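Local coordinates for 2-hydroxyisobutyryl-CoA mutase large subunit (Aquincola tertiaricarbonis, PDB 4R3U), which forms the substrate-binding part of a cobalamin-dependent mutase that interconverts 2-hydroxyisobutyryl-CoA and (S)-3-hydroxybutyryl-CoA, at residues A[273-277]-A[446-450]. Numbering follows the deposited sequence.
Sequences ANLIT and TIKLI
T446 meets A273, N274 and T277 in a small, buried helix-helix contact, where the first turn of the short helix 446-451 docks against helix 264-283 of the TIM barrel. The axes of the two short segments come within 10.7 Å, their N-to-C directions 125° apart, and 191 Å² is buried in all. Two hydroxyls converge on one backbone acceptor, A273 O. T277 OG1 bonds to A273 O at 3.0 Å within its own helix, tilted 25° from the carbonyl plane, while T446 OG1 reaches A273 O from the other helix in a weak bond of 3.2 Å. The T277 hydroxyl can turn back to that carbonyl one turn earlier because OG1 sits anti to its own carbonyl carbon (chi1 -47°). The same rotation leaves T277 CG2 to meet I447 CD1 at 4.1 Å. On the N274 flank, N274 OD1 lies 3.3 Å from the T446 methyl CG2, the two side chains crossing nearly perpendicularly. A valine at T277 has no hydroxyl to offer, so A273 O would probably be left with the weak bond from T446 OG1 as its side-chain donor. Helix 264-283 connects parallel strands 252-253 and 298-302, as in a TIM barrel, and helix 446-451, from beyond the last strand, packs on it.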
ATOM      1  N   ALA A 273       0.156  -5.008  31.070  1.00 31.16           N
ATOM      2  CA  ALA A 273      -0.447  -5.039  32.423  1.00 31.04           C
ATOM      3  C   ALA A 273      -1.165  -6.377  32.653  1.00 35.43           C
ATOM      4  O   ALA A 273      -1.020  -6.985  33.716  1.00 37.10           O
ATOM      5  CB  ALA A 273      -1.405  -3.867  32.607  1.00 30.76           C
ATOM      6  N   ASN A 274      -1.891  -6.851  31.625  1.00 31.84           N
ATOM      7  CA  ASN A 274      -2.619  -8.125  31.600  1.00 31.83           C
ATOM      8  C   ASN A 274      -1.658  -9.313  31.650  1.00 38.47           C
ATOM      9  O   ASN A 274      -1.902 -10.253  32.413  1.00 41.32           O
ATOM     10  CB  ASN A 274      -3.534  -8.197  30.377  1.00 28.63           C
ATOM     11  CG  ASN A 274      -4.792  -7.358  30.525  1.00 40.75           C
ATOM     12  OD1 ASN A 274      -5.160  -6.924  31.627  1.00 32.63           O
ATOM     13  ND2 ASN A 274      -5.532  -7.179  29.435  1.00 23.86           N
ATOM     14  N   LEU A 275      -0.535  -9.239  30.898  1.00 32.17           N
ATOM     15  CA  LEU A 275       0.501 -10.272  30.909  1.00 31.57           C
ATOM     16  C   LEU A 275       1.016 -10.504  32.340  1.00 36.35           C
ATOM     17  O   LEU A 275       1.070 -11.653  32.786  1.00 40.02           O
ATOM     18  CB  LEU A 275       1.679  -9.917  29.967  1.00 30.28           C
ATOM     19  CG  LEU A 275       3.006 -10.658  30.247  1.00 33.50           C
ATOM     20  CD1 LEU A 275       2.992 -12.077  29.695  1.00 31.59           C
ATOM     21  CD2 LEU A 275       4.172  -9.878  29.747  1.00 34.00           C
ATOM     22  N   ILE A 276       1.385  -9.427  33.041  1.00 29.11           N
ATOM     23  CA  ILE A 276       1.906  -9.495  34.403  1.00 29.38           C
ATOM     24  C   ILE A 276       0.945 -10.254  35.344  1.00 35.36           C
ATOM     25  O   ILE A 276       1.377 -11.168  36.044  1.00 35.51           O
ATOM     26  CB  ILE A 276       2.313  -8.085  34.907  1.00 30.83           C
ATOM     27  CG1 ILE A 276       3.604  -7.626  34.199  1.00 28.29           C
ATOM     28  CG2 ILE A 276       2.431  -8.044  36.480  1.00 31.62           C
ATOM     29  CD1 ILE A 276       3.738  -6.101  34.050  1.00 24.92           C
ATOM     30  N   THR A 277      -0.359  -9.924  35.280  1.00 33.64           N
ATOM     31  CA  THR A 277      -1.420 -10.553  36.072  1.00 33.98           C
ATOM     32  C   THR A 277      -1.445 -12.064  35.826  1.00 39.93           C
ATOM     33  O   THR A 277      -1.470 -12.834  36.789  1.00 44.15           O
ATOM     34  CB  THR A 277      -2.750  -9.870  35.763  1.00 38.81           C
ATOM     35  OG1 THR A 277      -2.549  -8.464  35.803  1.00 42.13           O
ATOM     36  CG2 THR A 277      -3.860 -10.257  36.717  1.00 37.21           C
ATOM     37  N   THR A 446      -4.038  -4.689  38.113  1.00 36.14           N
ATOM     38  CA  THR A 446      -4.911  -4.781  36.957  1.00 34.86           C
ATOM     39  C   THR A 446      -6.340  -5.004  37.353  1.00 40.13           C
ATOM     40  O   THR A 446      -7.181  -4.183  37.004  1.00 40.85           O
ATOM     41  CB  THR A 446      -4.344  -5.815  35.973  1.00 35.53           C
ATOM     42  OG1 THR A 446      -3.059  -5.390  35.537  1.00 33.36           O
ATOM     43  CG2 THR A 446      -5.221  -6.059  34.803  1.00 29.45           C
ATOM     44  N   ILE A 447      -6.618  -6.106  38.075  1.00 37.33           N
ATOM     45  CA  ILE A 447      -7.961  -6.502  38.516  1.00 36.54           C
ATOM     46  C   ILE A 447      -8.703  -5.404  39.247  1.00 41.21           C
ATOM     47  O   ILE A 447      -9.833  -5.097  38.860  1.00 41.63           O
ATOM     48  CB  ILE A 447      -8.015  -7.909  39.171  1.00 39.51           C
ATOM     49  CG1 ILE A 447      -7.556  -8.965  38.134  1.00 38.73           C
ATOM     50  CG2 ILE A 447      -9.433  -8.223  39.688  1.00 39.04           C
ATOM     51  CD1 ILE A 447      -7.480 -10.333  38.609  1.00 43.68           C
ATOM     52  N   LYS A 448      -8.042  -4.741  40.211  1.00 38.75           N
ATOM     53  CA  LYS A 448      -8.632  -3.627  40.968  1.00 39.45           C
ATOM     54  C   LYS A 448      -8.999  -2.440  40.070  1.00 42.27           C
ATOM     55  O   LYS A 448     -10.093  -1.894  40.207  1.00 42.60           O
ATOM     56  CB  LYS A 448      -7.722  -3.169  42.128  1.00 43.55           C
ATOM     57  CG  LYS A 448      -7.375  -4.266  43.145  1.00 70.08           C
ATOM     58  CD  LYS A 448      -8.562  -4.983  43.882  1.00 77.60           C
ATOM     59  CE  LYS A 448      -8.840  -6.428  43.432  1.00 74.48           C
ATOM     60  NZ  LYS A 448      -7.619  -7.298  43.289  1.00 69.55           N
ATOM     61  N   LEU A 449      -8.103  -2.089  39.124  1.00 37.07           N
ATOM     62  CA  LEU A 449      -8.289  -1.006  38.163  1.00 35.53           C
ATOM     63  C   LEU A 449      -9.369  -1.334  37.148  1.00 36.69           C
ATOM     64  O   LEU A 449     -10.052  -0.418  36.693  1.00 37.23           O
ATOM     65  CB  LEU A 449      -6.957  -0.647  37.484  1.00 35.50           C
ATOM     66  CG  LEU A 449      -6.111   0.488  38.093  1.00 40.69           C
ATOM     67  CD1 LEU A 449      -6.178   0.498  39.600  1.00 42.12           C
ATOM     68  CD2 LEU A 449      -4.667   0.380  37.647  1.00 39.76           C
ATOM     69  N   ILE A 450      -9.544  -2.632  36.813  1.00 31.79           N
ATOM     70  CA  ILE A 450     -10.609  -3.129  35.931  1.00 31.27           C
ATOM     71  C   ILE A 450     -11.913  -2.966  36.707  1.00 39.03           C
ATOM     72  O   ILE A 450     -12.883  -2.441  36.161  1.00 39.24           O
ATOM     73  CB  ILE A 450     -10.367  -4.603  35.455  1.00 32.92           C
ATOM     74  CG1 ILE A 450      -9.266  -4.668  34.362  1.00 31.67           C
ATOM     75  CG2 ILE A 450     -11.664  -5.267  34.980  1.00 30.62           C
ATOM     76  CD1 ILE A 450      -8.818  -6.109  33.929  1.00 35.23           C
TER